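Local atomic coordinates of GH18 chiitnase (Pseudoalteromonas aurantia, PDB entry 6K7Z), a protein that belongs to glycoside hydrolase family 18 and is an endochitinase, hydrolysing glycosidic bonds within chitin chains. Residues E60-K63 with V64-K68; G268-I271 with K272-Q276. All blocks are in the same frame, centred on the assembly; numbering follows the deposited sequence.

The two contacts illustrate how side chains one helical turn apart can pack along a helix while the inward face of that helix packs against the barrel. Following the chain from the N terminus, contact 1 comes first, in helix 56-67, which leads from strand 25-33 towards strand 71-77. Contact 2 lies near the C terminus, in helix 269-277, beyond strand 256-260. Each joins two adjoining segments of one helix, so neither closes a loop; they stand in series, without nesting or crossing. The nearest atoms of contact 1 and contact 2 are about 12 Å apart and do not touch. Helix 56-67 covers strands 25-33 and 71-77, whereas helix 269-277 rests on strand 256-260 and helix 237-251.

Contact 1: E60-K63 with V64-K68; sequences EAIK and VMQHK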
ATOM      1  N   GLU A  60       7.223  20.026  -5.222  1.00 17.87           N
ATOM      2  CA  GLU A  60       8.385  20.421  -4.427  1.00 16.87           C
ATOM      3  C   GLU A  60       8.561  19.499  -3.226  1.00 16.46           C
ATOM      4  O   GLU A  60       9.683  19.088  -2.910  1.00 16.02           O
ATOM      5  CB  GLU A  60       8.256  21.882  -3.979  1.00 19.07           C
ATOM      6  CG  GLU A  60       9.377  22.379  -3.061  1.00 21.16           C
ATOM      7  CD  GLU A  60      10.763  22.362  -3.701  1.00 25.63           C
ATOM      8  OE1 GLU A  60      10.876  22.163  -4.929  1.00 27.34           O
ATOM      9  OE2 GLU A  60      11.761  22.543  -2.967  1.00 26.16           O
ATOM     10  N   ALA A  61       7.461  19.139  -2.565  1.00 14.22           N
ATOM     11  CA  ALA A  61       7.568  18.266  -1.400  1.00 14.31           C
ATOM     12  C   ALA A  61       8.213  16.935  -1.763  1.00 14.74           C
ATOM     13  O   ALA A  61       9.022  16.399  -0.993  1.00 14.97           O
ATOM     14  CB  ALA A  61       6.187  18.043  -0.787  1.00 15.03           C
ATOM     15  N   ILE A  62       7.869  16.392  -2.934  1.00 15.55           N
ATOM     16  CA  ILE A  62       8.457  15.133  -3.381  1.00 15.93           C
ATOM     17  C   ILE A  62       9.968  15.271  -3.530  1.00 17.73           C
ATOM     18  O   ILE A  62      10.734  14.384  -3.124  1.00 16.75           O
ATOM     19  CB  ILE A  62       7.803  14.682  -4.701  1.00 16.24           C
ATOM     20  CG1 ILE A  62       6.304  14.405  -4.499  1.00 14.75           C
ATOM     21  CG2 ILE A  62       8.551  13.479  -5.282  1.00 16.62           C
ATOM     22  CD1 ILE A  62       5.514  14.272  -5.786  1.00 14.74           C
ATOM     23  N   LYS A  63      10.422  16.375  -4.129  1.00 17.94           N
ATOM     24  CA  LYS A  63      11.858  16.586  -4.288  1.00 19.51           C
ATOM     25  C   LYS A  63      12.550  16.680  -2.937  1.00 18.13           C
ATOM     26  O   LYS A  63      13.625  16.104  -2.741  1.00 22.25           O
ATOM     27  CB  LYS A  63      12.125  17.850  -5.106  1.00 20.25           C
ATOM     28  CG  LYS A  63      11.746  17.752  -6.573  1.00 21.81           C
ATOM     29  CD  LYS A  63      11.973  19.095  -7.270  1.00 27.13           C
ATOM     30  CE  LYS A  63      11.366  19.115  -8.671  1.00 28.50           C
ATOM     31  NZ  LYS A  63      11.382  20.492  -9.264  1.00 30.11           N
ATOM     32  N   VAL A  64      11.941  17.393  -1.988  1.00 16.82           N
ATOM     33  CA  VAL A  64      12.538  17.549  -0.669  1.00 17.89           C
ATOM     34  C   VAL A  64      12.587  16.213   0.060  1.00 19.70           C
ATOM     35  O   VAL A  64      13.598  15.870   0.689  1.00 18.86           O
ATOM     36  CB  VAL A  64      11.764  18.606   0.136  1.00 17.10           C
ATOM     37  CG1 VAL A  64      12.250  18.633   1.575  1.00 14.60           C
ATOM     38  CG2 VAL A  64      11.916  19.985  -0.519  1.00 17.95           C
ATOM     39  N   MET A  65      11.496  15.445  -0.003  1.00 15.06           N
ATOM     40  CA  MET A  65      11.488  14.113   0.596  1.00 17.62           C
ATOM     41  C   MET A  65      12.580  13.238  -0.003  1.00 19.20           C
ATOM     42  O   MET A  65      13.330  12.570   0.721  1.00 20.22           O
ATOM     43  CB  MET A  65      10.115  13.462   0.411  1.00 15.92           C
ATOM     44  CG  MET A  65       9.033  14.007   1.343  1.00 14.88           C
ATOM     45  SD  MET A  65       7.506  13.015   1.286  1.00 16.14           S
ATOM     46  CE  MET A  65       6.777  13.629  -0.235  1.00 15.85           C
ATOM     47  N   GLN A  66      12.683  13.234  -1.332  1.00 19.51           N
ATOM     48  CA  GLN A  66      13.703  12.438  -2.004  1.00 20.87           C
ATOM     49  C   GLN A  66      15.109  12.903  -1.641  1.00 24.68           C
ATOM     50  O   GLN A  66      16.016  12.077  -1.488  1.00 28.25           O
ATOM     51  CB  GLN A  66      13.477  12.481  -3.512  1.00 20.82           C
ATOM     52  CG  GLN A  66      12.330  11.570  -3.933  1.00 22.34           C
ATOM     53  CD  GLN A  66      11.905  11.768  -5.365  1.00 18.58           C
ATOM     54  OE1 GLN A  66      12.148  12.820  -5.959  1.00 23.91           O
ATOM     55  NE2 GLN A  66      11.250  10.762  -5.928  1.00 16.50           N
ATOM     56  N   HIS A  67      15.310  14.197  -1.437  1.00 23.30           N
ATOM     57  CA  HIS A  67      16.641  14.727  -1.009  1.00 27.72           C
ATOM     58  C   HIS A  67      16.982  14.139   0.340  1.00 27.82           C
ATOM     59  O   HIS A  67      18.119  13.994   0.670  1.00 29.49           O
ATOM     60  CB  HIS A  67      16.621  16.265  -0.906  1.00 29.80           C
ATOM     61  CG  HIS A  67      17.886  16.926  -0.402  1.00 36.76           C
ATOM     62  ND1 HIS A  67      19.100  16.852  -1.053  1.00 42.07           N
ATOM     63  CD2 HIS A  67      18.073  17.804   0.610  1.00 37.54           C
ATOM     64  CE1 HIS A  67      19.993  17.561  -0.399  1.00 38.51           C
ATOM     65  NE2 HIS A  67      19.390  18.162   0.606  1.00 39.23           N
ATOM     66  N   LYS A  68      15.967  13.809   1.108  1.00 27.43           N
ATOM     67  CA  LYS A  68      16.149  13.244   2.405  1.00 27.08           C
ATOM     68  C   LYS A  68      16.366  11.742   2.333  1.00 27.93           C
ATOM     69  O   LYS A  68      16.613  11.135   3.341  1.00 30.86           O
ATOM     70  CB  LYS A  68      14.969  13.531   3.327  1.00 25.50           C
ATOM     71  CG  LYS A  68      14.704  14.959   3.743  1.00 24.00           C
ATOM     72  CD  LYS A  68      15.593  15.348   4.884  1.00 31.00           C
ATOM     73  CE  LYS A  68      15.429  16.804   5.194  1.00 31.45           C
ATOM     74  NZ  LYS A  68      16.230  17.097   6.400  1.00 41.19           N
TER
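Val64 sits one helical turn beyond Glu60 and meets it through both backbone and side chain. Its N lies 3.0 Å from Glu60 O in a nearly straight hydrogen bond (161° at the hydrogen). With CG1 anti to the backbone N (chi1 172°), the other branch, CG2, turns back along the helix and reaches 3.5 Å from Glu60 OE2. The glutamate chain bends at chi2 (62°), which brings its carboxylate across that methyl; the contact is van der Waals, on a flank where Glu60 is exposed.

Ile62 serves two neighbours of the following turn. Its O accepts the N-H of Gln66 at 2.9 Å, while its CG2 lies alongside the glutamine, 3.7 Å from Gln66 OE1, the two side chains pointing the same way. Met65 folds its terminal methyl back towards the preceding turn, so that CE stands 4.4 Å from Ile62 CG1 and 4.5 Å from Ala61 CB, a loose apolar group on the buried side. Lys63 takes part mainly through its backbone: Lys63 O accepts His67 N at 2.9 Å, while its extended side chain leads away from the later turn.

The polar end of Gln66 has its partners elsewhere, NE2 donating to Asp110 OD2 and to the carbonyl of Gln108. A leucine in its place would probably leave both acceptors without this amide donor and cost the helix a polar link to the segment before strand 111-115.

Ile62 and Met65 face inward onto Leu28, Val26 and Val72 of strands 25-33 and 71-77. This is the amphipathic helix of a beta-alpha-beta crossover, with the i to i+4 bonding of an alpha-helix, in the (beta/alpha)8 TIM barrel of family 18 glycosidases.

Contact 2: G268-I271 with K272-Q276; sequences GDWI and KAIAQ
Ile274 lays its CG1 over one face of the Trp270 indole, 3.6 Å from the centroid of the six-membered ring and only 8° off its normal, a clear CH-pi contact. The isoleucine comes from one turn further on; with CG1 beside its own backbone N (chi1 -74°), that branch is directed back over the ring, and Ile274 N binds Trp270 O at 2.9 Å.

On the exposed flank, Lys272 and Asp269 meet through a water. It donates to Asp269 OD1 at 2.7 Å and accepts from Lys272 NZ at 2.8 Å, bridging opposite charges too far apart for a direct salt bridge. The lysine chain runs extended back past Gly268, its CG 3.2 Å from Gly268 O, which also accepts Lys272 N.

Helix 269-277 is the one that follows the last strand of the TIM barrel, 256-260, and its indole packs on Ile257 and Asn259 of that strand. Ile274 also reaches Val237, Ile240 and Ile245 of helix 237-251. Gly268, at the N-cap position, has a positive phi (66°) that a residue without a side chain adopts easily. From before the helix, Asp265 OD1 accepts the N-H of Trp270 and OD2 that of Ile271, holding the first turn.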
ATOM      1  N   GLY A 268       3.226  14.726  14.006  1.00 14.37           N
ATOM      2  CA  GLY A 268       4.020  13.538  13.794  1.00 15.02           C
ATOM      3  C   GLY A 268       4.255  12.710  15.034  1.00 14.07           C
ATOM      4  O   GLY A 268       5.163  11.873  15.042  1.00 12.19           O
ATOM      5  N   ASP A 269       3.469  12.922  16.089  1.00 12.44           N
ATOM      6  CA  ASP A 269       3.715  12.203  17.339  1.00 14.69           C
ATOM      7  C   ASP A 269       3.567  10.695  17.166  1.00 11.06           C
ATOM      8  O   ASP A 269       4.325   9.924  17.763  1.00 12.54           O
ATOM      9  CB  ASP A 269       2.768  12.691  18.433  1.00 13.93           C
ATOM     10  CG  ASP A 269       3.062  14.095  18.864  1.00 15.09           C
ATOM     11  OD1 ASP A 269       4.204  14.567  18.643  1.00 15.91           O
ATOM     12  OD2 ASP A 269       2.148  14.725  19.423  1.00 14.66           O
ATOM     13  N   TRP A 270       2.578  10.257  16.385  1.00 10.37           N
ATOM     14  CA  TRP A 270       2.354   8.821  16.198  1.00 10.69           C
ATOM     15  C   TRP A 270       3.559   8.165  15.537  1.00 11.92           C
ATOM     16  O   TRP A 270       4.080   7.153  16.028  1.00 11.36           O
ATOM     17  CB  TRP A 270       1.086   8.602  15.361  1.00 11.60           C
ATOM     18  CG  TRP A 270       0.540   7.181  15.258  1.00 11.03           C
ATOM     19  CD1 TRP A 270      -0.500   6.661  15.968  1.00 11.22           C
ATOM     20  CD2 TRP A 270       0.952   6.149  14.345  1.00  9.95           C
ATOM     21  NE1 TRP A 270      -0.749   5.368  15.578  1.00 14.06           N
ATOM     22  CE2 TRP A 270       0.126   5.028  14.584  1.00 10.36           C
ATOM     23  CE3 TRP A 270       1.937   6.059  13.358  1.00 10.06           C
ATOM     24  CZ2 TRP A 270       0.268   3.836  13.891  1.00  9.21           C
ATOM     25  CZ3 TRP A 270       2.079   4.874  12.666  1.00 10.43           C
ATOM     26  CH2 TRP A 270       1.247   3.777  12.928  1.00 10.03           C
ATOM     27  N   ILE A 271       4.036   8.742  14.429  1.00 10.10           N
ATOM     28  CA  ILE A 271       5.149   8.104  13.730  1.00  8.76           C
ATOM     29  C   ILE A 271       6.417   8.185  14.560  1.00 10.40           C
ATOM     30  O   ILE A 271       7.232   7.259  14.545  1.00 11.29           O
ATOM     31  CB  ILE A 271       5.340   8.696  12.318  1.00  8.74           C
ATOM     32  CG1 ILE A 271       6.364   7.871  11.534  1.00 11.11           C
ATOM     33  CG2 ILE A 271       5.787  10.162  12.363  1.00 10.09           C
ATOM     34  CD1 ILE A 271       6.013   6.410  11.428  1.00 12.70           C
ATOM     35  N   LYS A 272       6.597   9.256  15.338  1.00 11.08           N
ATOM     36  CA  LYS A 272       7.775   9.321  16.198  1.00 11.78           C
ATOM     37  C   LYS A 272       7.773   8.193  17.232  1.00 13.59           C
ATOM     38  O   LYS A 272       8.793   7.522  17.427  1.00 15.08           O
ATOM     39  CB  LYS A 272       7.853  10.684  16.874  1.00 13.01           C
ATOM     40  CG  LYS A 272       8.276  11.823  15.938  1.00 14.31           C
ATOM     41  CD  LYS A 272       8.229  13.157  16.708  1.00 17.53           C
ATOM     42  CE  LYS A 272       8.179  14.327  15.772  1.00 19.06           C
ATOM     43  NZ  LYS A 272       8.126  15.634  16.500  1.00 22.79           N
ATOM     44  N   ALA A 273       6.631   7.950  17.880  1.00 10.46           N
ATOM     45  CA  ALA A 273       6.573   6.893  18.889  1.00 14.73           C
ATOM     46  C   ALA A 273       6.708   5.508  18.253  1.00 17.37           C
ATOM     47  O   ALA A 273       7.391   4.629  18.796  1.00 16.60           O
ATOM     48  CB  ALA A 273       5.272   6.999  19.689  1.00 11.20           C
ATOM     49  N   ILE A 274       6.090   5.294  17.111  1.00 14.33           N
ATOM     50  CA  ILE A 274       6.182   4.025  16.458  1.00 13.70           C
ATOM     51  C   ILE A 274       7.599   3.777  15.984  1.00 15.84           C
ATOM     52  O   ILE A 274       8.115   2.729  16.150  1.00 18.62           O
ATOM     53  CB  ILE A 274       5.204   3.946  15.255  1.00 13.92           C
ATOM     54  CG1 ILE A 274       3.808   3.800  15.778  1.00 13.15           C
ATOM     55  CG2 ILE A 274       5.524   2.825  14.301  1.00 13.90           C
ATOM     56  CD1 ILE A 274       3.501   2.435  16.325  1.00 15.49           C
ATOM     57  N   ALA A 275       8.191   4.775  15.374  1.00 14.81           N
ATOM     58  CA  ALA A 275       9.542   4.613  14.856  1.00 20.02           C
ATOM     59  C   ALA A 275      10.520   4.229  15.976  1.00 21.08           C
ATOM     60  O   ALA A 275      11.301   3.353  15.852  1.00 19.42           O
ATOM     61  CB  ALA A 275      10.011   5.800  14.068  1.00 15.72           C
ATOM     62  N   GLN A 276      10.382   4.908  17.082  1.00 21.50           N
ATOM     63  CA  GLN A 276      11.202   4.662  18.237  1.00 21.81           C
ATOM     64  C   GLN A 276      11.126   3.184  18.624  1.00 26.31           C
ATOM     65  O   GLN A 276      12.087   2.576  18.965  1.00 28.58           O
ATOM     66  CB  GLN A 276      10.676   5.482  19.380  1.00 24.28           C
ATOM     67  CG  GLN A 276      11.567   5.402  20.588  1.00 34.47           C
ATOM     68  CD  GLN A 276      13.018   5.721  20.288  1.00 41.80           C
ATOM     69  OE1 GLN A 276      13.861   4.831  20.226  1.00 46.57           O
ATOM     70  NE2 GLN A 276      13.314   7.001  20.120  1.00 43.76           N
TER
HETATM   71  O   HOH W   1       6.252  16.307  18.505  1.00 19.53           O